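Local structure of CCMAN5 (Cellulosimicrobium cellulans, 2XSG) at residues 667-679 against 687-699. The protein is a bacterial glycoside hydrolase of family 92, an alpha-mannosidase that probably uses calcium to remove mannose and uncap mannose-6-phosphate on yeast-made glycoproteins. Residues are numbered along the deposited sequence; the frame is centred on the assembly and turned at random.
Sequences STMFVAAAVGLFP and FQVGSPFFDSTTI
Phe693 lies flat on the last turn of helix 665-675, the CA of Ala674 sitting 3.4 Å from its ring centroid in a CH-pi contact. With CG beside its own backbone N (chi1 -58°), the ring can cover that turn while Phe693 N donates to Ala674 O at 3.1 Å. Its CE2 edge points at the face of Phe670 in a T-shaped pair, planes at 82°, and Tyr615 of helix 604-616 also touches it. Replacing Phe693 with alanine would probably leave the Ala674 backbone and the Phe670 face without their aromatic partner. Gly676, at positive phi, ends the helix in a Schellman motif and turns the chain into an antiparallel hairpin, where Phe678 N reaches Gln688 O at 2.8 Å on a lone pair. The contact is slacker at Val675, whose CG2 comes only within 4.2 Å of Thr697 CG2. Two waters fill in at the buried helix end where chain does not meet chain directly: one links Ala673 O to Ser691 N, the other joins Ala674 O, Phe694 N and Thr697 OG1. Ala674 O thus takes two donors, a backbone N-H and a water, and Ala673 O takes a water, so both carbonyls stay satisfied where the helix itself runs out of donors.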
ATOM      1  N   SER A 667      -5.266   3.106   3.543  1.00  2.61           N
ATOM      2  CA  SER A 667      -5.185   4.582   3.441  1.00  2.87           C
ATOM      3  C   SER A 667      -5.914   5.135   2.216  1.00  3.32           C
ATOM      4  O   SER A 667      -6.641   6.130   2.321  1.00  2.63           O
ATOM      5  CB  SER A 667      -3.734   5.062   3.399  1.00  2.85           C
ATOM      6  OG  SER A 667      -3.043   4.720   4.586  1.00  3.38           O
ATOM      7  N   THR A 668      -5.690   4.494   1.061  1.00  3.43           N
ATOM      8  CA  THR A 668      -6.320   4.881  -0.196  1.00  3.50           C
ATOM      9  C   THR A 668      -7.845   4.723  -0.150  1.00  3.24           C
ATOM     10  O   THR A 668      -8.566   5.581  -0.631  1.00  2.91           O
ATOM     11  CB  THR A 668      -5.740   4.087  -1.375  1.00  4.03           C
ATOM     12  OG1 THR A 668      -4.319   4.224  -1.385  1.00  3.77           O
ATOM     13  CG2 THR A 668      -6.269   4.607  -2.683  1.00  4.58           C
ATOM     14  N   MET A 669      -8.334   3.641   0.452  1.00  3.01           N
ATOM     15  CA  MET A 669      -9.781   3.516   0.678  1.00  2.90           C
ATOM     16  C   MET A 669     -10.344   4.610   1.583  1.00  2.84           C
ATOM     17  O   MET A 669     -11.474   5.066   1.388  1.00  2.92           O
ATOM     18  CB  MET A 669     -10.143   2.124   1.196  1.00  3.18           C
ATOM     19  CG  MET A 669      -9.683   0.992   0.292  1.00  2.97           C
ATOM     20  SD  MET A 669     -10.207   1.085  -1.449  1.00  9.77           S
ATOM     21  CE  MET A 669      -8.744   1.673  -2.292  1.00  6.25           C
ATOM     22  N   PHE A 670      -9.570   5.041   2.571  1.00  2.43           N
ATOM     23  CA  PHE A 670     -10.010   6.158   3.416  1.00  2.90           C
ATOM     24  C   PHE A 670     -10.162   7.434   2.590  1.00  3.20           C
ATOM     25  O   PHE A 670     -11.163   8.143   2.707  1.00  3.61           O
ATOM     26  CB  PHE A 670      -9.045   6.407   4.576  1.00  2.55           C
ATOM     27  CG  PHE A 670      -9.502   7.497   5.512  1.00  2.98           C
ATOM     28  CD1 PHE A 670      -9.301   8.842   5.187  1.00  2.07           C
ATOM     29  CD2 PHE A 670     -10.144   7.184   6.705  1.00  2.00           C
ATOM     30  CE1 PHE A 670      -9.751   9.848   6.043  1.00  3.54           C
ATOM     31  CE2 PHE A 670     -10.595   8.197   7.565  1.00  3.20           C
ATOM     32  CZ  PHE A 670     -10.385   9.520   7.238  1.00  2.00           C
ATOM     33  N   VAL A 671      -9.151   7.748   1.783  1.00  3.30           N
ATOM     34  CA  VAL A 671      -9.249   8.903   0.897  1.00  3.29           C
ATOM     35  C   VAL A 671     -10.512   8.811   0.030  1.00  3.38           C
ATOM     36  O   VAL A 671     -11.251   9.784  -0.097  1.00  2.83           O
ATOM     37  CB  VAL A 671      -8.005   9.018   0.023  1.00  3.54           C
ATOM     38  CG1 VAL A 671      -8.254   9.981  -1.174  1.00  3.81           C
ATOM     39  CG2 VAL A 671      -6.821   9.491   0.871  1.00  3.97           C
ATOM     40  N   ALA A 672     -10.739   7.640  -0.571  1.00  3.32           N
ATOM     41  CA  ALA A 672     -11.887   7.427  -1.463  1.00  3.04           C
ATOM     42  C   ALA A 672     -13.221   7.649  -0.737  1.00  3.00           C
ATOM     43  O   ALA A 672     -14.149   8.283  -1.281  1.00  2.82           O
ATOM     44  CB  ALA A 672     -11.831   6.019  -2.062  1.00  2.30           C
ATOM     45  N   ALA A 673     -13.313   7.127   0.485  1.00  2.56           N
ATOM     46  CA  ALA A 673     -14.511   7.308   1.303  1.00  3.21           C
ATOM     47  C   ALA A 673     -14.740   8.794   1.590  1.00  3.54           C
ATOM     48  O   ALA A 673     -15.878   9.272   1.502  1.00  3.54           O
ATOM     49  CB  ALA A 673     -14.399   6.521   2.592  1.00  2.51           C
ATOM     50  N   ALA A 674     -13.647   9.512   1.884  1.00  3.90           N
ATOM     51  CA  ALA A 674     -13.692  10.948   2.222  1.00  4.16           C
ATOM     52  C   ALA A 674     -14.167  11.781   1.050  1.00  3.84           C
ATOM     53  O   ALA A 674     -14.997  12.676   1.232  1.00  4.49           O
ATOM     54  CB  ALA A 674     -12.344  11.451   2.699  1.00  3.81           C
ATOM     55  N   VAL A 675     -13.637  11.493  -0.139  1.00  3.74           N
ATOM     56  CA  VAL A 675     -14.125  12.129  -1.372  1.00  3.68           C
ATOM     57  C   VAL A 675     -15.578  11.704  -1.620  1.00  3.86           C
ATOM     58  O   VAL A 675     -16.427  12.526  -2.002  1.00  3.55           O
ATOM     59  CB  VAL A 675     -13.234  11.772  -2.582  1.00  4.13           C
ATOM     60  CG1 VAL A 675     -13.838  12.284  -3.924  1.00  3.36           C
ATOM     61  CG2 VAL A 675     -11.836  12.329  -2.382  1.00  3.00           C
ATOM     62  N   GLY A 676     -15.848  10.416  -1.386  1.00  3.50           N
ATOM     63  CA  GLY A 676     -17.177   9.874  -1.531  1.00  3.81           C
ATOM     64  C   GLY A 676     -17.395   9.086  -2.805  1.00  4.30           C
ATOM     65  O   GLY A 676     -18.550   8.827  -3.171  1.00  4.24           O
ATOM     66  N   LEU A 677     -16.295   8.726  -3.480  1.00  3.89           N
ATOM     67  CA  LEU A 677     -16.337   7.955  -4.714  1.00  3.63           C
ATOM     68  C   LEU A 677     -15.479   6.711  -4.594  1.00  4.27           C
ATOM     69  O   LEU A 677     -14.252   6.797  -4.441  1.00  3.90           O
ATOM     70  CB  LEU A 677     -15.857   8.791  -5.908  1.00  3.42           C
ATOM     71  CG  LEU A 677     -16.680  10.029  -6.252  1.00  2.48           C
ATOM     72  CD1 LEU A 677     -15.892  10.809  -7.274  1.00  4.11           C
ATOM     73  CD2 LEU A 677     -18.083   9.683  -6.758  1.00  2.00           C
ATOM     74  N   PHE A 678     -16.129   5.554  -4.688  1.00  4.65           N
ATOM     75  CA  PHE A 678     -15.459   4.277  -4.447  1.00  4.98           C
ATOM     76  C   PHE A 678     -15.500   3.357  -5.668  1.00  4.71           C
ATOM     77  O   PHE A 678     -16.532   3.265  -6.342  1.00  3.86           O
ATOM     78  CB  PHE A 678     -16.123   3.574  -3.271  1.00  5.17           C
ATOM     79  CG  PHE A 678     -15.432   2.312  -2.866  1.00  5.97           C
ATOM     80  CD1 PHE A 678     -14.397   2.347  -1.938  1.00  6.12           C
ATOM     81  CD2 PHE A 678     -15.805   1.095  -3.408  1.00  5.23           C
ATOM     82  CE1 PHE A 678     -13.737   1.181  -1.565  1.00  5.75           C
ATOM     83  CE2 PHE A 678     -15.146  -0.068  -3.041  1.00  7.64           C
ATOM     84  CZ  PHE A 678     -14.116  -0.025  -2.110  1.00  6.03           C
ATOM     85  N   PRO A 679     -14.381   2.649  -5.952  1.00  5.23           N
ATOM     86  CA  PRO A 679     -14.410   1.767  -7.111  1.00  4.89           C
ATOM     87  C   PRO A 679     -14.885   0.354  -6.750  1.00  4.91           C
ATOM     88  O   PRO A 679     -14.071  -0.536  -6.473  1.00  5.52           O
ATOM     89  CB  PRO A 679     -12.942   1.760  -7.564  1.00  5.28           C
ATOM     90  CG  PRO A 679     -12.184   1.870  -6.260  1.00  5.68           C
ATOM     91  CD  PRO A 679     -13.036   2.712  -5.340  1.00  5.11           C
ATOM     92  N   PHE A 687     -17.419   4.751 -10.511  1.00  5.27           N
ATOM     93  CA  PHE A 687     -17.234   4.915  -9.072  1.00  5.37           C
ATOM     94  C   PHE A 687     -18.589   5.012  -8.424  1.00  5.44           C
ATOM     95  O   PHE A 687     -19.485   5.632  -8.989  1.00  5.40           O
ATOM     96  CB  PHE A 687     -16.386   6.143  -8.760  1.00  5.24           C
ATOM     97  CG  PHE A 687     -15.010   6.050  -9.320  1.00  5.92           C
ATOM     98  CD1 PHE A 687     -14.011   5.400  -8.614  1.00  6.89           C
ATOM     99  CD2 PHE A 687     -14.720   6.562 -10.580  1.00  7.80           C
ATOM    100  CE1 PHE A 687     -12.746   5.272  -9.137  1.00  3.97           C
ATOM    101  CE2 PHE A 687     -13.433   6.440 -11.126  1.00  6.56           C
ATOM    102  CZ  PHE A 687     -12.448   5.803 -10.391  1.00  5.43           C
ATOM    103  N   GLN A 688     -18.737   4.366  -7.267  1.00  4.55           N
ATOM    104  CA  GLN A 688     -19.971   4.428  -6.496  1.00  4.94           C
ATOM    105  C   GLN A 688     -19.958   5.583  -5.493  1.00  5.49           C
ATOM    106  O   GLN A 688     -18.942   5.830  -4.814  1.00  4.83           O
ATOM    107  CB  GLN A 688     -20.231   3.098  -5.771  1.00  4.46           C
ATOM    108  CG  GLN A 688     -20.582   1.918  -6.719  1.00  5.50           C
ATOM    109  CD  GLN A 688     -21.974   2.052  -7.323  1.00  6.68           C
ATOM    110  OE1 GLN A 688     -22.918   2.498  -6.650  1.00  5.26           O
ATOM    111  NE2 GLN A 688     -22.111   1.671  -8.599  1.00  4.16           N
ATOM    112  N   VAL A 689     -21.112   6.251  -5.381  1.00  5.48           N
ATOM    113  CA  VAL A 689     -21.298   7.374  -4.474  1.00  5.79           C
ATOM    114  C   VAL A 689     -21.460   6.866  -3.047  1.00  6.54           C
ATOM    115  O   VAL A 689     -22.213   5.911  -2.798  1.00  6.78           O
ATOM    116  CB  VAL A 689     -22.517   8.231  -4.883  1.00  6.18           C
ATOM    117  CG1 VAL A 689     -22.894   9.214  -3.774  1.00  5.15           C
ATOM    118  CG2 VAL A 689     -22.214   8.986  -6.179  1.00  5.54           C
ATOM    119  N   GLY A 690     -20.730   7.488  -2.118  1.00  6.45           N
ATOM    120  CA  GLY A 690     -20.839   7.160  -0.692  1.00  6.69           C
ATOM    121  C   GLY A 690     -21.371   8.320   0.131  1.00  6.67           C
ATOM    122  O   GLY A 690     -22.422   8.883  -0.190  1.00  6.55           O
ATOM    123  N   SER A 691     -20.633   8.675   1.181  1.00  6.80           N
ATOM    124  CA  SER A 691     -20.986   9.791   2.051  1.00  7.27           C
ATOM    125  C   SER A 691     -19.801  10.749   2.180  1.00  7.25           C
ATOM    126  O   SER A 691     -18.992  10.611   3.105  1.00  7.33           O
ATOM    127  CB  SER A 691     -21.421   9.260   3.424  1.00  7.44           C
ATOM    128  OG  SER A 691     -21.759  10.314   4.318  1.00  8.73           O
ATOM    129  N   PRO A 692     -19.677  11.719   1.245  1.00  7.03           N
ATOM    130  CA  PRO A 692     -18.551  12.660   1.315  1.00  6.85           C
ATOM    131  C   PRO A 692     -18.438  13.289   2.703  1.00  6.38           C
ATOM    132  O   PRO A 692     -19.450  13.743   3.252  1.00  6.46           O
ATOM    133  CB  PRO A 692     -18.885  13.743   0.272  1.00  6.95           C
ATOM    134  CG  PRO A 692     -20.028  13.241  -0.527  1.00  7.37           C
ATOM    135  CD  PRO A 692     -20.582  11.981   0.105  1.00  7.71           C
ATOM    136  N   PHE A 693     -17.222  13.319   3.256  1.00  6.02           N
ATOM    137  CA  PHE A 693     -16.998  13.765   4.640  1.00  6.34           C
ATOM    138  C   PHE A 693     -17.020  15.269   4.815  1.00  6.15           C
ATOM    139  O   PHE A 693     -17.378  15.746   5.881  1.00  5.89           O
ATOM    140  CB  PHE A 693     -15.632  13.319   5.196  1.00  6.44           C
ATOM    141  CG  PHE A 693     -15.382  11.836   5.189  1.00  5.28           C
ATOM    142  CD1 PHE A 693     -16.355  10.922   4.792  1.00  4.45           C
ATOM    143  CD2 PHE A 693     -14.156  11.360   5.646  1.00  3.54           C
ATOM    144  CE1 PHE A 693     -16.092   9.570   4.806  1.00  5.70           C
ATOM    145  CE2 PHE A 693     -13.878  10.007   5.658  1.00  4.58           C
ATOM    146  CZ  PHE A 693     -14.850   9.105   5.242  1.00  5.56           C
ATOM    147  N   PHE A 694     -16.584  16.004   3.796  1.00  5.99           N
ATOM    148  CA  PHE A 694     -16.247  17.420   3.969  1.00  6.87           C
ATOM    149  C   PHE A 694     -17.169  18.369   3.215  1.00  7.03           C
ATOM    150  O   PHE A 694     -17.759  18.000   2.192  1.00  7.11           O
ATOM    151  CB  PHE A 694     -14.787  17.665   3.576  1.00  6.88           C
ATOM    152  CG  PHE A 694     -13.807  16.776   4.308  1.00  7.02           C
ATOM    153  CD1 PHE A 694     -13.669  16.852   5.684  1.00  8.15           C
ATOM    154  CD2 PHE A 694     -13.027  15.865   3.622  1.00  7.48           C
ATOM    155  CE1 PHE A 694     -12.760  16.024   6.360  1.00  8.90           C
ATOM    156  CE2 PHE A 694     -12.120  15.035   4.290  1.00  5.38           C
ATOM    157  CZ  PHE A 694     -11.983  15.123   5.651  1.00  6.72           C
ATOM    158  N   ASP A 695     -17.287  19.589   3.730  1.00  7.21           N
ATOM    159  CA  ASP A 695     -18.133  20.618   3.122  1.00  7.56           C
ATOM    160  C   ASP A 695     -17.767  20.853   1.661  1.00  7.40           C
ATOM    161  O   ASP A 695     -18.645  20.980   0.821  1.00  7.48           O
ATOM    162  CB  ASP A 695     -18.047  21.931   3.910  1.00  7.90           C
ATOM    163  CG  ASP A 695     -18.484  21.766   5.337  1.00  9.68           C
ATOM    164  OD1 ASP A 695     -17.879  20.919   6.027  1.00 10.79           O
ATOM    165  OD2 ASP A 695     -19.437  22.467   5.760  1.00 12.10           O
ATOM    166  N   SER A 696     -16.468  20.914   1.378  1.00  7.03           N
ATOM    167  CA  SER A 696     -15.968  21.012   0.015  1.00  6.91           C
ATOM    168  C   SER A 696     -14.669  20.209  -0.101  1.00  7.35           C
ATOM    169  O   SER A 696     -13.814  20.269   0.796  1.00  7.37           O
ATOM    170  CB  SER A 696     -15.721  22.483  -0.363  1.00  7.05           C
ATOM    171  OG  SER A 696     -15.206  22.595  -1.688  1.00  5.81           O
ATOM    172  N   THR A 697     -14.541  19.447  -1.187  1.00  7.08           N
ATOM    173  CA  THR A 697     -13.296  18.751  -1.527  1.00  7.09           C
ATOM    174  C   THR A 697     -12.973  19.006  -3.016  1.00  7.32           C
ATOM    175  O   THR A 697     -13.806  18.716  -3.878  1.00  7.99           O
ATOM    176  CB  THR A 697     -13.393  17.255  -1.191  1.00  7.00           C
ATOM    177  OG1 THR A 697     -13.451  17.097   0.240  1.00  5.91           O
ATOM    178  CG2 THR A 697     -12.212  16.481  -1.753  1.00  6.15           C
ATOM    179  N   THR A 698     -11.801  19.588  -3.293  1.00  7.04           N
ATOM    180  CA  THR A 698     -11.390  19.986  -4.655  1.00  7.46           C
ATOM    181  C   THR A 698     -10.133  19.230  -5.090  1.00  7.09           C
ATOM    182  O   THR A 698      -9.078  19.324  -4.450  1.00  7.35           O
ATOM    183  CB  THR A 698     -11.119  21.530  -4.752  1.00  7.78           C
ATOM    184  OG1 THR A 698     -12.296  22.257  -4.372  1.00  8.48           O
ATOM    185  CG2 THR A 698     -10.715  21.945  -6.158  1.00  8.70           C
ATOM    186  N   ILE A 699     -10.251  18.492  -6.184  1.00  7.11           N
ATOM    187  CA  ILE A 699      -9.101  17.847  -6.800  1.00  6.95           C
ATOM    188  C   ILE A 699      -8.678  18.676  -8.005  1.00  7.62           C
ATOM    189  O   ILE A 699      -9.440  18.800  -8.968  1.00  7.58           O
ATOM    190  CB  ILE A 699      -9.396  16.385  -7.227  1.00  6.67           C
ATOM    191  CG1 ILE A 699      -9.937  15.569  -6.037  1.00  6.27           C
ATOM    192  CG2 ILE A 699      -8.117  15.744  -7.831  1.00  5.69           C
ATOM    193  CD1 ILE A 699     -10.547  14.156  -6.439  1.00  5.08           C
TER
HETATM  194  O   HOH W   1     -17.884   7.546   1.058  1.00  3.02           O
HETATM  195  O   HOH W   2     -15.518  15.451   0.847  1.00  3.31           O